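Local coordinates for protein aminopeptidase C (Lactobacillus rhamnosus, PDB 4K7C) that probably removes amino acids from the N-termini of peptides, as a papain-like cysteine aminopeptidase related to bleomycin hydrolase, at residues F100-F105 with E150-V155; N256-Q261 with G287-R292; P272-Y277 with P419-D424. One frame throughout, in Å; residues are numbered along the deposited sequence.

Contact 1: F100-F105 with E150-V155; sequences FFWDKF and EKYGIV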
loop_
_atom_site.group_PDB
_atom_site.type_symbol
_atom_site.label_atom_id
_atom_site.label_comp_id
_atom_site.label_asym_id
_atom_site.label_seq_id
_atom_site.Cartn_x
_atom_site.Cartn_y
_atom_site.Cartn_z
ATOM N N PHE A 100 -23.374 -10.093 22.418
ATOM C CA PHE A 100 -23.995 -9.560 21.202
ATOM C C PHE A 100 -25.089 -10.521 20.743
ATOM O O PHE A 100 -26.226 -10.136 20.313
ATOM C CB PHE A 100 -22.952 -9.420 20.102
ATOM C CG PHE A 100 -23.354 -8.531 18.923
ATOM C CD1 PHE A 100 -23.957 -7.294 19.085
ATOM C CD2 PHE A 100 -23.001 -8.908 17.620
ATOM C CE1 PHE A 100 -24.217 -6.486 18.023
ATOM C CE2 PHE A 100 -23.256 -8.092 16.515
ATOM C CZ PHE A 100 -23.858 -6.867 16.721
ATOM N N PHE A 101 -24.774 -11.793 20.796
ATOM C CA PHE A 101 -25.771 -12.803 20.431
ATOM C C PHE A 101 -27.106 -12.662 21.234
ATOM O O PHE A 101 -28.160 -12.556 20.660
ATOM C CB PHE A 101 -25.140 -14.236 20.548
ATOM C CG PHE A 101 -26.103 -15.363 20.107
ATOM C CD1 PHE A 101 -25.988 -16.021 18.902
ATOM C CD2 PHE A 101 -27.158 -15.708 20.934
ATOM C CE1 PHE A 101 -26.882 -17.037 18.564
ATOM C CE2 PHE A 101 -28.062 -16.684 20.582
ATOM C CZ PHE A 101 -27.963 -17.308 19.379
ATOM N N TRP A 102 -26.997 -12.704 22.573
ATOM C CA TRP A 102 -28.125 -12.702 23.483
ATOM C C TRP A 102 -28.840 -11.360 23.456
ATOM O O TRP A 102 -30.067 -11.311 23.462
ATOM C CB TRP A 102 -27.665 -13.059 24.857
ATOM C CG TRP A 102 -27.222 -14.488 24.945
ATOM C CD1 TRP A 102 -26.007 -14.963 25.347
ATOM C CD2 TRP A 102 -28.012 -15.638 24.629
ATOM N NE1 TRP A 102 -26.006 -16.340 25.306
ATOM C CE2 TRP A 102 -27.219 -16.771 24.870
ATOM C CE3 TRP A 102 -29.307 -15.820 24.179
ATOM C CZ2 TRP A 102 -27.702 -18.122 24.675
ATOM C CZ3 TRP A 102 -29.784 -17.130 23.947
ATOM C CH2 TRP A 102 -28.985 -18.258 24.179
ATOM N N ASP A 103 -28.088 -10.286 23.254
ATOM C CA ASP A 103 -28.681 -8.988 23.100
ATOM C C ASP A 103 -29.625 -8.927 21.877
ATOM O O ASP A 103 -30.840 -8.533 21.933
ATOM C CB ASP A 103 -27.617 -7.891 23.018
ATOM C CG ASP A 103 -28.229 -6.515 22.950
ATOM O OD1 ASP A 103 -28.996 -6.177 23.887
ATOM O OD2 ASP A 103 -27.925 -5.748 21.936
ATOM N N LYS A 104 -29.137 -9.272 20.710
ATOM C CA LYS A 104 -29.950 -9.354 19.511
ATOM C C LYS A 104 -31.141 -10.262 19.588
ATOM O O LYS A 104 -32.197 -9.975 19.100
ATOM C CB LYS A 104 -29.081 -9.781 18.327
ATOM C CG LYS A 104 -28.041 -8.793 17.862
ATOM C CD LYS A 104 -28.314 -8.318 16.472
ATOM C CE LYS A 104 -27.436 -7.143 15.973
ATOM N NZ LYS A 104 -27.562 -5.870 16.717
ATOM N N PHE A 105 -30.947 -11.442 20.171
ATOM C CA PHE A 105 -32.040 -12.359 20.268
ATOM C C PHE A 105 -33.124 -11.832 21.238
ATOM O O PHE A 105 -34.313 -11.843 20.899
ATOM C CB PHE A 105 -31.532 -13.736 20.664
ATOM C CG PHE A 105 -32.582 -14.800 20.511
ATOM C CD1 PHE A 105 -33.242 -14.959 19.291
ATOM C CD2 PHE A 105 -32.880 -15.638 21.553
ATOM C CE1 PHE A 105 -34.245 -15.869 19.125
ATOM C CE2 PHE A 105 -33.891 -16.602 21.349
ATOM C CZ PHE A 105 -34.524 -16.737 20.130
ATOM N N GLU A 150 -26.994 -11.293 33.955
ATOM C CA GLU A 150 -27.818 -11.976 34.951
ATOM C C GLU A 150 -28.435 -13.221 34.339
ATOM O O GLU A 150 -28.477 -14.247 34.983
ATOM C CB GLU A 150 -28.890 -11.050 35.507
ATOM C CG GLU A 150 -28.209 -10.036 36.414
ATOM C CD GLU A 150 -29.140 -8.998 36.951
ATOM O OE1 GLU A 150 -28.968 -8.690 38.142
ATOM O OE2 GLU A 150 -29.987 -8.487 36.186
ATOM N N LYS A 151 -28.905 -13.146 33.116
ATOM C CA LYS A 151 -29.654 -14.263 32.551
ATOM C C LYS A 151 -28.721 -15.329 31.909
ATOM O O LYS A 151 -29.042 -16.558 31.918
ATOM C CB LYS A 151 -30.667 -13.752 31.559
ATOM C CG LYS A 151 -31.483 -14.846 30.911
ATOM C CD LYS A 151 -32.639 -14.238 30.132
ATOM C CE LYS A 151 -33.597 -15.314 29.746
ATOM N NZ LYS A 151 -34.760 -14.696 29.105
ATOM N N TYR A 152 -27.596 -14.866 31.341
ATOM C CA TYR A 152 -26.743 -15.697 30.485
ATOM C C TYR A 152 -25.293 -15.920 30.826
ATOM O O TYR A 152 -24.591 -16.783 30.239
ATOM C CB TYR A 152 -26.826 -15.198 29.055
ATOM C CG TYR A 152 -28.197 -15.299 28.435
ATOM C CD1 TYR A 152 -28.717 -16.545 28.056
ATOM C CD2 TYR A 152 -28.949 -14.166 28.126
ATOM C CE1 TYR A 152 -29.987 -16.668 27.450
ATOM C CE2 TYR A 152 -30.199 -14.264 27.489
ATOM C CZ TYR A 152 -30.760 -15.501 27.188
ATOM O OH TYR A 152 -31.985 -15.636 26.586
ATOM N N GLY A 153 -24.838 -15.163 31.781
ATOM C CA GLY A 153 -23.450 -15.142 32.212
ATOM C C GLY A 153 -22.498 -14.609 31.185
ATOM O O GLY A 153 -22.871 -13.703 30.453
ATOM N N ILE A 154 -21.285 -15.092 31.183
ATOM C CA ILE A 154 -20.271 -14.586 30.272
ATOM C C ILE A 154 -19.251 -15.695 30.066
ATOM O O ILE A 154 -19.144 -16.650 30.855
ATOM C CB ILE A 154 -19.650 -13.220 30.773
ATOM C CG1 ILE A 154 -18.949 -12.421 29.623
ATOM C CG2 ILE A 154 -18.698 -13.394 31.963
ATOM C CD1 ILE A 154 -19.803 -12.174 28.381
ATOM N N VAL A 155 -18.481 -15.559 29.005
ATOM C CA VAL A 155 -17.397 -16.456 28.666
ATOM C C VAL A 155 -16.112 -15.699 28.234
ATOM O O VAL A 155 -16.200 -14.549 27.759
ATOM C CB VAL A 155 -17.810 -17.483 27.581
ATOM C CG1 VAL A 155 -19.048 -18.246 28.009
ATOM C CG2 VAL A 155 -17.998 -16.858 26.204
#
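Trp102 and Tyr152 both hold CG anti to their own carbonyl carbon (chi1 -68° and -63°), and these torsions bring the indole of helix 96-117 flat against the phenol at the end of helix 142-152. The tyrosine ring and the five-membered ring of Trp102 stack face to face, with centroids 3.8 Å apart and planes only 7° from parallel. Tyr152 CE1 and Trp102 CE3 approach to 3.4 Å, while Tyr152 CB lies over the five-membered ring as a CH-pi donor, 4.1 Å from its centroid. On the other indole face Phe101 comes in edge-on, its CD2 3.8 Å above the plane; Lys151 CG lies on the far face of the tyrosine, offset toward the rim. The phenol hydroxyl finds its polar partner in Glu106, back on helix 96-117. Gly153, with positive phi, turns the chain out of the helix. Were Trp102 an alanine, Tyr152 would probably lose the cover over one ring face and a gap would open between the two helices. Leu10 of a second subunit packs on both residues, so the stack also contributes to the subunit interface. No hydrogen bond crosses between the segments; cohesion here is pi stacking and dispersion.

Contact 2: N256-Q261 with G287-R292; sequences NLDDYQ and GGREVR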
loop_
_atom_site.group_PDB
_atom_site.type_symbol
_atom_site.label_atom_id
_atom_site.label_comp_id
_atom_site.label_asym_id
_atom_site.label_seq_id
_atom_site.Cartn_x
_atom_site.Cartn_y
_atom_site.Cartn_z
ATOM N N ASN A 256 -22.370 -8.744 42.400
ATOM C CA ASN A 256 -23.792 -8.666 42.545
ATOM C C ASN A 256 -24.160 -7.428 41.777
ATOM O O ASN A 256 -23.854 -6.287 42.212
ATOM C CB ASN A 256 -24.196 -8.580 44.005
ATOM C CG ASN A 256 -25.667 -8.408 44.163
ATOM O OD1 ASN A 256 -26.438 -8.356 43.201
ATOM N ND2 ASN A 256 -26.088 -8.310 45.397
ATOM N N LEU A 257 -24.860 -7.692 40.679
ATOM C CA LEU A 257 -25.202 -6.691 39.691
ATOM C C LEU A 257 -26.203 -5.694 40.254
ATOM O O LEU A 257 -26.268 -4.544 39.785
ATOM C CB LEU A 257 -25.637 -7.309 38.375
ATOM C CG LEU A 257 -24.441 -7.965 37.647
ATOM C CD1 LEU A 257 -24.962 -8.775 36.480
ATOM C CD2 LEU A 257 -23.329 -7.022 37.204
ATOM N N ASP A 258 -26.866 -6.055 41.347
ATOM C CA ASP A 258 -27.612 -5.057 42.065
ATOM C C ASP A 258 -26.854 -3.915 42.707
ATOM O O ASP A 258 -27.514 -2.944 43.140
ATOM C CB ASP A 258 -28.435 -5.725 43.231
ATOM C CG ASP A 258 -29.748 -6.250 42.785
ATOM O OD1 ASP A 258 -30.428 -5.603 41.952
ATOM O OD2 ASP A 258 -30.142 -7.332 43.319
ATOM N N ASP A 259 -25.546 -4.086 42.916
ATOM C CA ASP A 259 -24.743 -3.177 43.651
ATOM C C ASP A 259 -24.507 -1.891 42.823
ATOM O O ASP A 259 -23.915 -1.005 43.385
ATOM C CB ASP A 259 -23.352 -3.771 43.915
ATOM C CG ASP A 259 -23.348 -4.864 44.988
ATOM O OD1 ASP A 259 -24.394 -5.053 45.588
ATOM O OD2 ASP A 259 -22.252 -5.448 45.189
ATOM N N TYR A 260 -24.977 -1.823 41.554
ATOM C CA TYR A 260 -24.538 -0.719 40.581
ATOM C C TYR A 260 -25.685 0.169 40.233
ATOM O O TYR A 260 -26.765 -0.306 39.976
ATOM C CB TYR A 260 -23.853 -1.297 39.290
ATOM C CG TYR A 260 -22.665 -2.148 39.699
ATOM C CD1 TYR A 260 -21.508 -1.582 40.138
ATOM C CD2 TYR A 260 -22.773 -3.529 39.780
ATOM C CE1 TYR A 260 -20.450 -2.348 40.606
ATOM C CE2 TYR A 260 -21.708 -4.321 40.247
ATOM C CZ TYR A 260 -20.582 -3.725 40.661
ATOM O OH TYR A 260 -19.564 -4.457 41.137
ATOM N N GLN A 261 -25.439 1.460 40.204
ATOM C CA GLN A 261 -26.460 2.406 39.826
ATOM C C GLN A 261 -25.974 3.272 38.621
ATOM O O GLN A 261 -24.926 3.885 38.674
ATOM C CB GLN A 261 -26.803 3.267 41.008
ATOM C CG GLN A 261 -27.872 4.312 40.780
ATOM C CD GLN A 261 -29.172 3.705 40.396
ATOM O OE1 GLN A 261 -29.728 2.854 41.129
ATOM N NE2 GLN A 261 -29.713 4.137 39.312
ATOM N N GLY A 287 -38.761 -9.448 30.997
ATOM C CA GLY A 287 -38.730 -10.129 32.237
ATOM C C GLY A 287 -37.508 -9.823 33.075
ATOM O O GLY A 287 -37.446 -10.210 34.226
ATOM N N GLY A 288 -36.522 -9.136 32.515
ATOM C CA GLY A 288 -35.317 -8.835 33.246
ATOM C C GLY A 288 -35.414 -7.424 33.751
ATOM O O GLY A 288 -36.437 -6.740 33.573
ATOM N N ARG A 289 -34.367 -7.006 34.406
ATOM C CA ARG A 289 -34.376 -5.709 35.034
ATOM C C ARG A 289 -34.528 -4.556 34.018
ATOM O O ARG A 289 -34.062 -4.663 32.863
ATOM C CB ARG A 289 -33.105 -5.552 35.852
ATOM C CG ARG A 289 -31.836 -5.391 34.991
ATOM C CD ARG A 289 -30.690 -4.724 35.751
ATOM N NE ARG A 289 -30.232 -5.559 36.877
ATOM C CZ ARG A 289 -30.418 -5.255 38.180
ATOM N NH1 ARG A 289 -29.955 -6.090 39.116
ATOM N NH2 ARG A 289 -31.019 -4.103 38.553
ATOM N N GLU A 290 -35.177 -3.479 34.453
ATOM C CA GLU A 290 -35.400 -2.324 33.582
ATOM C C GLU A 290 -34.333 -1.285 33.763
ATOM O O GLU A 290 -33.587 -1.318 34.677
ATOM C CB GLU A 290 -36.768 -1.677 33.875
ATOM C CG GLU A 290 -37.971 -2.574 33.583
ATOM C CD GLU A 290 -39.286 -1.929 33.997
ATOM O OE1 GLU A 290 -39.284 -0.813 34.596
ATOM O OE2 GLU A 290 -40.332 -2.536 33.695
ATOM N N VAL A 291 -34.291 -0.332 32.842
ATOM C CA VAL A 291 -33.393 0.836 32.931
ATOM C C VAL A 291 -33.881 1.737 34.082
ATOM O O VAL A 291 -35.086 2.075 34.160
ATOM C CB VAL A 291 -33.368 1.580 31.545
ATOM C CG1 VAL A 291 -32.648 2.954 31.595
ATOM C CG2 VAL A 291 -32.749 0.685 30.466
ATOM N N ARG A 292 -32.930 2.106 34.934
ATOM C CA ARG A 292 -33.121 3.102 36.029
ATOM C C ARG A 292 -31.944 4.078 36.136
ATOM O O ARG A 292 -30.812 3.661 36.400
ATOM C CB ARG A 292 -33.249 2.312 37.363
ATOM C CG ARG A 292 -34.566 1.556 37.574
ATOM C CD ARG A 292 -35.851 2.389 37.587
ATOM N NE ARG A 292 -37.005 1.522 37.813
ATOM C CZ ARG A 292 -37.726 0.900 36.901
ATOM N NH1 ARG A 292 -37.497 1.069 35.617
ATOM N NH2 ARG A 292 -38.753 0.107 37.292
HETATM O O HOH W 1 -30.917 -3.080 41.343
#
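The CA atoms of Gln261 and Arg292 lie 7.7 Å apart, and toward Asp258 and Arg289 the chains spread to a CA spacing of 9.8 Å, a distance that the Arg289 side chain spans. Arg289 does so by placing CG between its backbone N and carbonyl carbon (chi1 71°) and bending again at chi3, which carries the guanidinium to the 3-10 turn 257-259. Its NH1 donates an almost straight bond of 2.9 Å to Asp258 OD1 (N-H...O angle 175°), the salt bridge that carries the contact. The acceptor lies in the guanidinium plane, but the donor comes down on the carboxylate from above, the two planes being 82° apart. One water completes a triangle, giving a hydrogen to Asp258 OD1 at 2.6 Å and accepting from Arg289 NH2 at 3.0 Å, while Leu257 O lies over a guanidinium face. An Asx turn, in which Asn256 OD1 accepts from Asp258 N, holds the aspartate's backbone. Farther along, Gln261 NE2 comes within 3.1 Å of Arg292 O. The Arg292 side chain leads off elsewhere: its NH1 and NH2 both grip Glu290 OE1, NH1 at 2.8 Å, and NH1 also bonds Val291 O. Helix 142-152 closes one side, with Glu150 as a second acidic partner for Arg289 NH1 and with Ser146 and Ile149 against Leu257. Beyond the turn and the loop, the chains enter strands 260-264 and 293-295, which pair in parallel, and strand 408-414 runs antiparallel on 260-264.

Contact 3: P272-Y277 with P419-D424; sequences PYKHLY and PAELQD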
loop_
_atom_site.group_PDB
_atom_site.type_symbol
_atom_site.label_atom_id
_atom_site.label_comp_id
_atom_site.label_asym_id
_atom_site.label_seq_id
_atom_site.Cartn_x
_atom_site.Cartn_y
_atom_site.Cartn_z
ATOM N N PRO A 272 -35.886 16.917 37.397
ATOM C CA PRO A 272 -35.254 17.312 38.619
ATOM C C PRO A 272 -34.321 16.235 39.172
ATOM O O PRO A 272 -34.559 15.020 38.976
ATOM C CB PRO A 272 -36.441 17.538 39.596
ATOM C CG PRO A 272 -37.629 16.938 38.950
ATOM C CD PRO A 272 -37.362 16.965 37.476
ATOM N N TYR A 273 -33.333 16.714 39.888
ATOM C CA TYR A 273 -32.268 15.898 40.452
ATOM C C TYR A 273 -32.765 15.048 41.634
ATOM O O TYR A 273 -33.827 15.320 42.244
ATOM C CB TYR A 273 -31.130 16.741 40.872
ATOM C CG TYR A 273 -30.424 17.505 39.761
ATOM C CD1 TYR A 273 -30.020 16.857 38.584
ATOM C CD2 TYR A 273 -30.088 18.883 39.912
ATOM C CE1 TYR A 273 -29.353 17.539 37.567
ATOM C CE2 TYR A 273 -29.435 19.570 38.889
ATOM C CZ TYR A 273 -29.076 18.877 37.719
ATOM O OH TYR A 273 -28.402 19.460 36.698
ATOM N N LYS A 274 -32.000 14.022 41.956
ATOM C CA LYS A 274 -32.376 13.107 43.106
ATOM C C LYS A 274 -33.696 12.394 42.905
ATOM O O LYS A 274 -34.463 12.205 43.833
ATOM C CB LYS A 274 -32.423 13.898 44.427
ATOM C CG LYS A 274 -31.174 14.659 44.701
ATOM C CD LYS A 274 -31.299 15.458 45.973
ATOM C CE LYS A 274 -29.961 15.814 46.569
ATOM N NZ LYS A 274 -30.274 16.653 47.792
ATOM N N HIS A 275 -33.929 11.919 41.692
ATOM C CA HIS A 275 -34.987 11.025 41.399
ATOM C C HIS A 275 -34.517 10.009 40.368
ATOM O O HIS A 275 -33.581 10.242 39.610
ATOM C CB HIS A 275 -36.218 11.772 40.823
ATOM C CG HIS A 275 -36.816 12.789 41.774
ATOM N ND1 HIS A 275 -37.545 12.416 42.902
ATOM C CD2 HIS A 275 -36.674 14.130 41.850
ATOM C CE1 HIS A 275 -37.875 13.495 43.595
ATOM N NE2 HIS A 275 -37.363 14.551 42.985
ATOM N N LEU A 276 -35.275 8.935 40.289
ATOM C CA LEU A 276 -35.104 7.956 39.262
ATOM C C LEU A 276 -35.967 8.101 38.062
ATOM O O LEU A 276 -37.186 8.439 38.129
ATOM C CB LEU A 276 -35.378 6.561 39.791
ATOM C CG LEU A 276 -34.383 6.008 40.748
ATOM C CD1 LEU A 276 -34.855 4.600 41.137
ATOM C CD2 LEU A 276 -32.962 5.929 40.187
ATOM N N TYR A 277 -35.342 7.776 36.929
ATOM C CA TYR A 277 -35.969 7.861 35.629
ATOM C C TYR A 277 -35.833 6.599 34.840
ATOM O O TYR A 277 -34.833 5.890 34.977
ATOM C CB TYR A 277 -35.345 9.057 34.795
ATOM C CG TYR A 277 -35.526 10.371 35.452
ATOM C CD1 TYR A 277 -36.619 11.163 35.126
ATOM C CD2 TYR A 277 -34.671 10.806 36.429
ATOM C CE1 TYR A 277 -36.846 12.363 35.781
ATOM C CE2 TYR A 277 -34.877 11.997 37.105
ATOM C CZ TYR A 277 -35.980 12.784 36.745
ATOM O OH TYR A 277 -36.166 13.931 37.487
ATOM N N PRO A 419 -24.254 8.625 49.141
ATOM C CA PRO A 419 -24.799 9.060 50.421
ATOM C C PRO A 419 -26.083 8.316 50.703
ATOM O O PRO A 419 -26.811 7.915 49.791
ATOM C CB PRO A 419 -25.103 10.558 50.182
ATOM C CG PRO A 419 -24.160 10.965 49.106
ATOM C CD PRO A 419 -24.119 9.766 48.200
ATOM N N ALA A 420 -26.377 8.118 51.984
ATOM C CA ALA A 420 -27.588 7.403 52.366
ATOM C C ALA A 420 -28.852 7.951 51.741
ATOM O O ALA A 420 -29.742 7.203 51.351
ATOM C CB ALA A 420 -27.725 7.445 53.911
ATOM N N GLU A 421 -28.966 9.273 51.706
ATOM C CA GLU A 421 -30.110 9.952 51.109
ATOM C C GLU A 421 -30.377 9.437 49.659
ATOM O O GLU A 421 -31.534 9.213 49.246
ATOM C CB GLU A 421 -29.822 11.458 51.037
ATOM C CG GLU A 421 -30.923 12.174 50.283
ATOM C CD GLU A 421 -30.668 13.649 49.997
ATOM O OE1 GLU A 421 -29.579 14.210 50.313
ATOM O OE2 GLU A 421 -31.604 14.236 49.459
ATOM N N LEU A 422 -29.284 9.249 48.922
ATOM C CA LEU A 422 -29.411 8.752 47.523
ATOM C C LEU A 422 -29.622 7.257 47.458
ATOM O O LEU A 422 -30.348 6.807 46.659
ATOM C CB LEU A 422 -28.269 9.239 46.615
ATOM C CG LEU A 422 -27.973 10.750 46.533
ATOM C CD1 LEU A 422 -26.867 10.999 45.538
ATOM C CD2 LEU A 422 -29.225 11.500 46.117
ATOM N N GLN A 423 -29.043 6.493 48.374
ATOM C CA GLN A 423 -29.437 5.090 48.505
ATOM C C GLN A 423 -30.886 4.916 48.767
ATOM O O GLN A 423 -31.496 3.988 48.228
ATOM C CB GLN A 423 -28.572 4.372 49.520
ATOM C CG GLN A 423 -27.100 4.472 49.155
ATOM C CD GLN A 423 -26.216 3.546 49.958
ATOM O OE1 GLN A 423 -26.537 2.389 50.095
ATOM N NE2 GLN A 423 -25.073 3.999 50.356
ATOM N N ASP A 424 -31.478 5.869 49.496
ATOM C CA ASP A 424 -32.909 5.827 49.804
ATOM C C ASP A 424 -33.827 6.222 48.680
ATOM O O ASP A 424 -34.897 5.607 48.476
ATOM C CB ASP A 424 -33.199 6.733 51.025
ATOM C CG ASP A 424 -32.712 6.127 52.370
ATOM O OD1 ASP A 424 -32.573 4.910 52.511
ATOM O OD2 ASP A 424 -32.465 6.895 53.308
#
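Lys274 meets both Leu422 and Glu421 at the start of helix 420-429, using the part of its side chain near the backbone for one and the tip for the other. Backbone spacing is smallest at Lys274 and Leu422, whose CA atoms are 6.9 Å apart. The closer-packed part is apolar: Lys274 CG rests against Leu422 CD2 at 4.0 Å, the two side chains crossing at about a right angle. Leu422 is buried, and it also packs on Leu296, so one methylene of the lysine, CG, touches a leucine that belongs to the interior. Lys274 has positive phi, in the left-handed helical region, and lies just ahead of strand 275-279; CG stands beside its backbone N and the rest of the chain is extended, so the ammonium reaches past Leu422 toward the surface.

There the contact is looser. Lys274 NZ gives Glu421 OE2 a hydrogen bond of 3.2 Å within a salt bridge, and OE1 is farther off, at 3.6 Å from NZ. OE2 is met on its syn side, 27° out of the carboxylate plane. Glu421 has CG anti to its backbone N (chi1 174°) and an extended chain of its own, and it crosses the lysine nearly at a right angle. Both residues are exposed, which leaves this side to solvent. Nearby, Glu429 of the same helix receives His275 ND1 and the backbone N of Leu276, and backbone bonds from Lys274 and His275 to Asn295 fix the base of the lysine. Glu421 lies in the first turn of the helix, after Pro419 at the N-cap, where a negative charge is likely to suit the helix dipole. With a single, rather long bond between two exposed residues, the ion pair is probably a modest electrostatic supplement to the leucine packing.

The contacts differ in how far their touching residues are buried. Contact 1 is buried and wholly aromatic, joining two helices beside a subunit interface; contact 2 mixes buried residues with an exposed aspartate and relies on charge and a bridging water; contact 3, its ion pair at the solvent, has a single buried leucine and no other chain against it. Helix 142-152 connects the first two, since Glu150, two residues before the stacked tyrosine, reaches into contact 2. Contacts 2 and 3 share a sheet region: strands 260-264 and 275-279 both pair with 293-295, and Leu276 packs on Gln261 and Arg292. Contacts 1 and 3 do not touch, with nearest atoms about 15 Å apart.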